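Arginyl-trna synthetase (Thermus thermophilus, PDB 1IQ0) probably catalyses the ATP-dependent attachment of L-arginine to its tRNA, working as a monomeric class I aminoacyl-tRNA synthetase. Local coordinates at residues V72-G76 / Y77-R81; L248-K251 / A252-L255; A506-L509 / L510-E513. All blocks are in the same frame, centred on the assembly; numbering follows the deposited sequence.

Contact 1: residues V72-G76 / Y77-R81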
loop_
_atom_site.group_PDB
_atom_site.type_symbol
_atom_site.label_atom_id
_atom_site.label_comp_id
_atom_site.label_asym_id
_atom_site.label_seq_id
_atom_site.Cartn_x
_atom_site.Cartn_y
_atom_site.Cartn_z
ATOM N N VAL A 72 -1.563 35.691 9.559
ATOM C CA VAL A 72 -2.704 36.310 10.217
ATOM C C VAL A 72 -3.354 35.438 11.278
ATOM O O VAL A 72 -3.858 34.355 10.978
ATOM C CB VAL A 72 -3.793 36.684 9.182
ATOM C CG1 VAL A 72 -4.941 37.416 9.868
ATOM C CG2 VAL A 72 -3.189 37.539 8.080
ATOM N N PRO A 73 -3.342 35.894 12.540
ATOM C CA PRO A 73 -3.960 35.122 13.624
ATOM C C PRO A 73 -5.475 35.188 13.436
ATOM O O PRO A 73 -6.063 36.266 13.510
ATOM C CB PRO A 73 -3.507 35.864 14.878
ATOM C CG PRO A 73 -2.200 36.480 14.462
ATOM C CD PRO A 73 -2.518 36.988 13.079
ATOM N N VAL A 74 -6.107 34.045 13.185
ATOM C CA VAL A 74 -7.551 34.024 12.971
ATOM C C VAL A 74 -8.285 33.079 13.914
ATOM O O VAL A 74 -8.310 31.868 13.695
ATOM C CB VAL A 74 -7.891 33.626 11.518
ATOM C CG1 VAL A 74 -9.389 33.727 11.287
ATOM C CG2 VAL A 74 -7.141 34.519 10.546
ATOM N N GLY A 75 -8.883 33.651 14.957
ATOM C CA GLY A 75 -9.631 32.877 15.933
ATOM C C GLY A 75 -9.151 31.464 16.218
ATOM O O GLY A 75 -9.802 30.492 15.830
ATOM N N GLY A 76 -8.016 31.343 16.900
ATOM C CA GLY A 76 -7.496 30.027 17.230
ATOM C C GLY A 76 -6.420 29.513 16.294
ATOM O O GLY A 76 -5.483 28.838 16.723
ATOM N N TYR A 77 -6.555 29.824 15.009
ATOM C CA TYR A 77 -5.582 29.392 14.014
ATOM C C TYR A 77 -4.644 30.534 13.663
ATOM O O TYR A 77 -4.921 31.699 13.947
ATOM C CB TYR A 77 -6.272 28.963 12.709
ATOM C CG TYR A 77 -7.159 27.738 12.774
ATOM C CD1 TYR A 77 -8.430 27.793 13.347
ATOM C CD2 TYR A 77 -6.734 26.526 12.229
ATOM C CE1 TYR A 77 -9.260 26.665 13.370
ATOM C CE2 TYR A 77 -7.551 25.395 12.249
ATOM C CZ TYR A 77 -8.810 25.470 12.818
ATOM O OH TYR A 77 -9.608 24.347 12.835
ATOM N N LEU A 78 -3.519 30.183 13.055
ATOM C CA LEU A 78 -2.576 31.175 12.561
ATOM C C LEU A 78 -2.515 30.824 11.078
ATOM O O LEU A 78 -1.973 29.781 10.700
ATOM C CB LEU A 78 -1.190 31.037 13.196
ATOM C CG LEU A 78 -0.170 31.998 12.551
ATOM C CD1 LEU A 78 -0.691 33.437 12.600
ATOM C CD2 LEU A 78 1.169 31.898 13.257
ATOM N N ASN A 79 -3.113 31.671 10.243
ATOM C CA ASN A 79 -3.139 31.423 8.807
ATOM C C ASN A 79 -2.022 32.121 8.055
ATOM O O ASN A 79 -1.501 33.145 8.495
ATOM C CB ASN A 79 -4.484 31.843 8.213
ATOM C CG ASN A 79 -5.633 31.002 8.721
ATOM O OD1 ASN A 79 -5.473 29.816 9.015
ATOM N ND2 ASN A 79 -6.805 31.608 8.810
ATOM N N PHE A 80 -1.662 31.555 6.910
ATOM C CA PHE A 80 -0.602 32.119 6.095
ATOM C C PHE A 80 -1.039 32.336 4.655
ATOM O O PHE A 80 -1.558 31.424 4.002
ATOM C CB PHE A 80 0.627 31.204 6.102
ATOM C CG PHE A 80 1.131 30.875 7.472
ATOM C CD1 PHE A 80 0.537 29.862 8.220
ATOM C CD2 PHE A 80 2.189 31.589 8.027
ATOM C CE1 PHE A 80 0.992 29.563 9.507
ATOM C CE2 PHE A 80 2.653 31.300 9.312
ATOM C CZ PHE A 80 2.053 30.284 10.054
ATOM N N ARG A 81 -0.832 33.550 4.165
ATOM C CA ARG A 81 -1.159 33.871 2.791
ATOM C C ARG A 81 0.184 33.824 2.071
ATOM O O ARG A 81 1.130 34.500 2.473
ATOM C CB ARG A 81 -1.795 35.262 2.695
ATOM C CG ARG A 81 -2.180 35.685 1.271
ATOM C CD ARG A 81 -3.353 36.662 1.283
ATOM N NE ARG A 81 -3.234 37.645 2.359
ATOM C CZ ARG A 81 -2.374 38.658 2.365
ATOM N NH1 ARG A 81 -1.549 38.842 1.343
ATOM N NH2 ARG A 81 -2.328 39.476 3.409
#

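Contact 2: residues L248-K251 / A252-L255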
loop_
_atom_site.group_PDB
_atom_site.type_symbol
_atom_site.label_atom_id
_atom_site.label_comp_id
_atom_site.label_asym_id
_atom_site.label_seq_id
_atom_site.Cartn_x
_atom_site.Cartn_y
_atom_site.Cartn_z
ATOM N N LEU A 248 14.409 -21.889 12.277
ATOM C CA LEU A 248 14.039 -20.634 12.929
ATOM C C LEU A 248 13.181 -20.855 14.171
ATOM O O LEU A 248 13.337 -20.156 15.171
ATOM C CB LEU A 248 13.304 -19.700 11.951
ATOM C CG LEU A 248 14.068 -19.226 10.708
ATOM C CD1 LEU A 248 13.232 -18.201 9.925
ATOM C CD2 LEU A 248 15.386 -18.607 11.136
ATOM N N LEU A 249 12.283 -21.833 14.111
ATOM C CA LEU A 249 11.408 -22.125 15.238
ATOM C C LEU A 249 12.178 -22.446 16.516
ATOM O O LEU A 249 12.007 -21.777 17.536
ATOM C CB LEU A 249 10.483 -23.291 14.899
ATOM C CG LEU A 249 9.508 -23.722 15.998
ATOM C CD1 LEU A 249 8.707 -22.520 16.531
ATOM C CD2 LEU A 249 8.583 -24.764 15.415
ATOM N N GLN A 250 13.017 -23.477 16.460
ATOM C CA GLN A 250 13.813 -23.881 17.620
ATOM C C GLN A 250 14.701 -22.755 18.133
ATOM O O GLN A 250 14.841 -22.581 19.340
ATOM C CB GLN A 250 14.679 -25.100 17.285
ATOM C CG GLN A 250 13.884 -26.377 17.056
ATOM C CD GLN A 250 12.982 -26.733 18.236
ATOM O OE1 GLN A 250 13.450 -26.887 19.368
ATOM N NE2 GLN A 250 11.684 -26.869 17.972
ATOM N N LYS A 251 15.306 -22.004 17.219
ATOM C CA LYS A 251 16.169 -20.892 17.594
ATOM C C LYS A 251 15.375 -19.822 18.331
ATOM O O LYS A 251 15.851 -19.266 19.323
ATOM C CB LYS A 251 16.835 -20.280 16.355
ATOM C CG LYS A 251 17.821 -21.218 15.663
ATOM C CD LYS A 251 18.354 -20.644 14.343
ATOM C CE LYS A 251 19.195 -21.698 13.600
ATOM N NZ LYS A 251 19.709 -21.216 12.280
ATOM N N ALA A 252 14.165 -19.535 17.848
ATOM C CA ALA A 252 13.324 -18.524 18.481
ATOM C C ALA A 252 12.922 -19.022 19.856
ATOM O O ALA A 252 12.986 -18.280 20.835
ATOM C CB ALA A 252 12.069 -18.248 17.630
ATOM N N LEU A 253 12.506 -20.283 19.919
ATOM C CA LEU A 253 12.092 -20.901 21.173
ATOM C C LEU A 253 13.225 -20.865 22.204
ATOM O O LEU A 253 13.005 -20.523 23.367
ATOM C CB LEU A 253 11.653 -22.347 20.915
ATOM C CG LEU A 253 10.157 -22.703 20.939
ATOM C CD1 LEU A 253 9.300 -21.497 20.680
ATOM C CD2 LEU A 253 9.890 -23.797 19.916
ATOM N N ALA A 254 14.438 -21.197 21.773
ATOM C CA ALA A 254 15.585 -21.197 22.676
ATOM C C ALA A 254 15.885 -19.788 23.165
ATOM O O ALA A 254 16.238 -19.591 24.322
ATOM C CB ALA A 254 16.815 -21.782 21.978
ATOM N N LEU A 255 15.744 -18.804 22.286
ATOM C CA LEU A 255 16.008 -17.425 22.672
ATOM C C LEU A 255 14.948 -16.948 23.671
ATOM O O LEU A 255 15.273 -16.313 24.673
ATOM C CB LEU A 255 16.027 -16.530 21.429
ATOM C CG LEU A 255 16.238 -15.027 21.632
ATOM C CD1 LEU A 255 17.527 -14.765 22.405
ATOM C CD2 LEU A 255 16.280 -14.346 20.270
#

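Contact 3: residues A506-L509 / L510-E513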
loop_
_atom_site.group_PDB
_atom_site.type_symbol
_atom_site.label_atom_id
_atom_site.label_comp_id
_atom_site.label_asym_id
_atom_site.label_seq_id
_atom_site.Cartn_x
_atom_site.Cartn_y
_atom_site.Cartn_z
ATOM N N ALA A 506 -2.472 25.790 -9.026
ATOM C CA ALA A 506 -1.105 25.644 -8.547
ATOM C C ALA A 506 -1.109 25.243 -7.067
ATOM O O ALA A 506 -0.328 24.391 -6.643
ATOM C CB ALA A 506 -0.353 26.952 -8.738
ATOM N N LEU A 507 -2.005 25.853 -6.291
ATOM C CA LEU A 507 -2.113 25.563 -4.867
ATOM C C LEU A 507 -2.473 24.096 -4.610
ATOM O O LEU A 507 -1.932 23.473 -3.690
ATOM C CB LEU A 507 -3.141 26.488 -4.224
ATOM C CG LEU A 507 -3.272 26.530 -2.701
ATOM C CD1 LEU A 507 -1.910 26.721 -2.031
ATOM C CD2 LEU A 507 -4.216 27.683 -2.345
ATOM N N ASP A 508 -3.376 23.531 -5.411
ATOM C CA ASP A 508 -3.718 22.122 -5.215
ATOM C C ASP A 508 -2.497 21.262 -5.510
ATOM O O ASP A 508 -2.305 20.211 -4.901
ATOM C CB ASP A 508 -4.883 21.708 -6.106
ATOM C CG ASP A 508 -6.189 22.304 -5.642
ATOM O OD1 ASP A 508 -6.342 22.483 -4.415
ATOM O OD2 ASP A 508 -7.055 22.587 -6.493
ATOM N N LEU A 509 -1.661 21.723 -6.436
ATOM C CA LEU A 509 -0.447 21.001 -6.783
ATOM C C LEU A 509 0.564 21.002 -5.627
ATOM O O LEU A 509 1.376 20.083 -5.507
ATOM C CB LEU A 509 0.186 21.616 -8.030
ATOM C CG LEU A 509 -0.460 21.194 -9.352
ATOM C CD1 LEU A 509 0.026 22.091 -10.485
ATOM C CD2 LEU A 509 -0.117 19.735 -9.630
ATOM N N LEU A 510 0.507 22.025 -4.779
ATOM C CA LEU A 510 1.431 22.128 -3.655
ATOM C C LEU A 510 1.118 21.128 -2.544
ATOM O O LEU A 510 1.913 20.969 -1.622
ATOM C CB LEU A 510 1.427 23.544 -3.059
ATOM C CG LEU A 510 1.866 24.740 -3.916
ATOM C CD1 LEU A 510 2.189 25.904 -2.995
ATOM C CD2 LEU A 510 3.083 24.402 -4.736
ATOM N N ASP A 511 -0.025 20.456 -2.640
ATOM C CA ASP A 511 -0.424 19.481 -1.630
ATOM C C ASP A 511 -0.028 18.048 -1.957
ATOM O O ASP A 511 -0.232 17.148 -1.146
ATOM C CB ASP A 511 -1.936 19.531 -1.409
ATOM C CG ASP A 511 -2.392 20.851 -0.852
ATOM O OD1 ASP A 511 -1.641 21.446 -0.054
ATOM O OD2 ASP A 511 -3.505 21.292 -1.194
ATOM N N PHE A 512 0.541 17.836 -3.137
ATOM C CA PHE A 512 0.937 16.501 -3.563
ATOM C C PHE A 512 1.952 15.788 -2.662
ATOM O O PHE A 512 1.747 14.638 -2.269
ATOM C CB PHE A 512 1.497 16.552 -4.978
ATOM C CG PHE A 512 2.095 15.252 -5.435
ATOM C CD1 PHE A 512 1.296 14.124 -5.592
ATOM C CD2 PHE A 512 3.460 15.151 -5.690
ATOM C CE1 PHE A 512 1.847 12.915 -5.999
ATOM C CE2 PHE A 512 4.022 13.944 -6.097
ATOM C CZ PHE A 512 3.213 12.824 -6.251
ATOM N N GLU A 513 3.054 16.463 -2.355
ATOM C CA GLU A 513 4.086 15.860 -1.531
ATOM C C GLU A 513 3.584 15.517 -0.129
ATOM O O GLU A 513 3.971 14.496 0.439
ATOM C CB GLU A 513 5.322 16.774 -1.486
ATOM C CG GLU A 513 5.946 16.991 -2.875
ATOM C CD GLU A 513 7.352 17.585 -2.831
ATOM O OE1 GLU A 513 7.558 18.607 -2.141
ATOM O OE2 GLU A 513 8.252 17.029 -3.499
#

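Contact 1: residues V72-G76 / Y77-R81
V74 and Y77 close a beta hairpin with a two-residue loop by bonding to each other twice. V74 N donates to Y77 O at 2.7 Å, and Y77 N returns the bond to V74 O at 3.0 Å. Two residues farther from the turn, V72 and N79 form a second hydrogen-bonded antiparallel pair: V72 N meets N79 O at 2.8 Å in a nearly straight bond (170°), and N79 N gives to V72 O at 2.9 Å. All four amides and all four carbonyls of these two pairs are thus satisfied within the hairpin. G75 and G76 make the turn at positive phi, which favours glycine, and at G76 a side chain would also jam against the carbonyl O of G75; G76 N has a weak hydrogen bond to Q52 OE1. Between the two bonded pairs lies the non-hydrogen-bonded pair P73-L78. With L78 CG anti to its own N (chi1 174°), CD1 swings across to lie 3.6 Å from V72 C, and it touches the proline ring at P73 CG. On the other face V74 crosses N79 at about a right angle, with V74 CG2 3.4 Å from N79 ND2. The far end is tied by a salt bridge from R81 to E70. Strand 68-74 is an outer strand of the four-stranded antiparallel sheet, while strand 77-82 pairs on its other flank with strand 36-39; helix 51-60 packs against P73 and L78.

Contact 2: residues L248-K251 / A252-L255
L249 and L253 sit one turn apart on the short alpha helix 248-256 of the catalytic domain, and their side chains run side by side on one flank. Backbone bonding is the regular i to i+4 pattern: the amides of A252, L253, A254 and L255 donate in turn to the carbonyls of L248, L249, Q250 and K251. The bond from L253 N to L249 O, 2.9 Å long, is the straightest of the four (167° at the hydrogen).

The apolar contact centres on L253 CD2, which lies 3.8 Å from L249 CD1. L249 has CG anti to its backbone N (chi1 180°), and this turns CD1 up the helix toward the leucine ahead. L253 itself sits off the usual staggered positions, at chi1 -106°, with CB 3.4 Å from L249 O. The amide of Q250, on a chain bent at chi2, brings NE2 to 4.1 Å from the same L253 CD2. Were L253 replaced by an alanine, CD2 would be gone and L249 CD1 would probably lose its neighbour along the helix, opening a gap on this flank.

Helix 301-312 packs against helix 248-256: L249 on A303, A252 on A307, L255 on F310 and L248 on W311. The polar anchor is K251, whose extended chain carries NZ to two backbone acceptors, A246 O just before the helix and E317 O.

Contact 3: residues A506-L509 / L510-E513
D508 O is gripped by two donors: the backbone N of D511, at 3.2 Å, and the hydroxyl of Y531. One residue before D511, L510 N divides its bonding between A506 O (3.1 Å) and L507 O (3.0 Å), both weak and bent. A type I turn runs from L509 to F512, closed by a weak bond of 3.4 Å between F512 N and L509 O.

The side chain of D511 turns back over this backbone, its CG beside its own N (chi1 -64°), bringing OD2 to 4.5 Å from D508 OD1. That spacing of two carboxylates would be unfavourable alone, but R27 NH1 forms a salt bridge with each and probably offsets it, while D511 OD1 is also held by R3 and by the hydroxyl of Y36, and D508 OD2 bonds to S538. On the apolar side L507 CD1 stands 4.3 Å from L510 CD1. This type I turn belongs to the helical DALR anticodon-binding domain, and its two aspartates help dock that domain onto the N-terminal domain.

Overall arrangement
The three contacts follow one another along the chain, each in a different domain: contact 1 in the N-terminal domain, contact 2 in the catalytic domain, contact 3 in the DALR anticodon-binding domain. Contacts 1 and 3 are neighbours in space despite their separation in sequence, with centres about 20 Å apart and nearest atoms about 8 Å apart. Y36, in the strand next to the hairpin, reaches both contacts. Contact 2 lies far off, its centre about 57 Å from contact 1 and 50 Å from contact 3, on the opposite side of the chain's centre from contact 3. The N-terminal and anticodon-binding domains are thus joined directly, whereas helix 248-256 belongs to a remote part of the monomer.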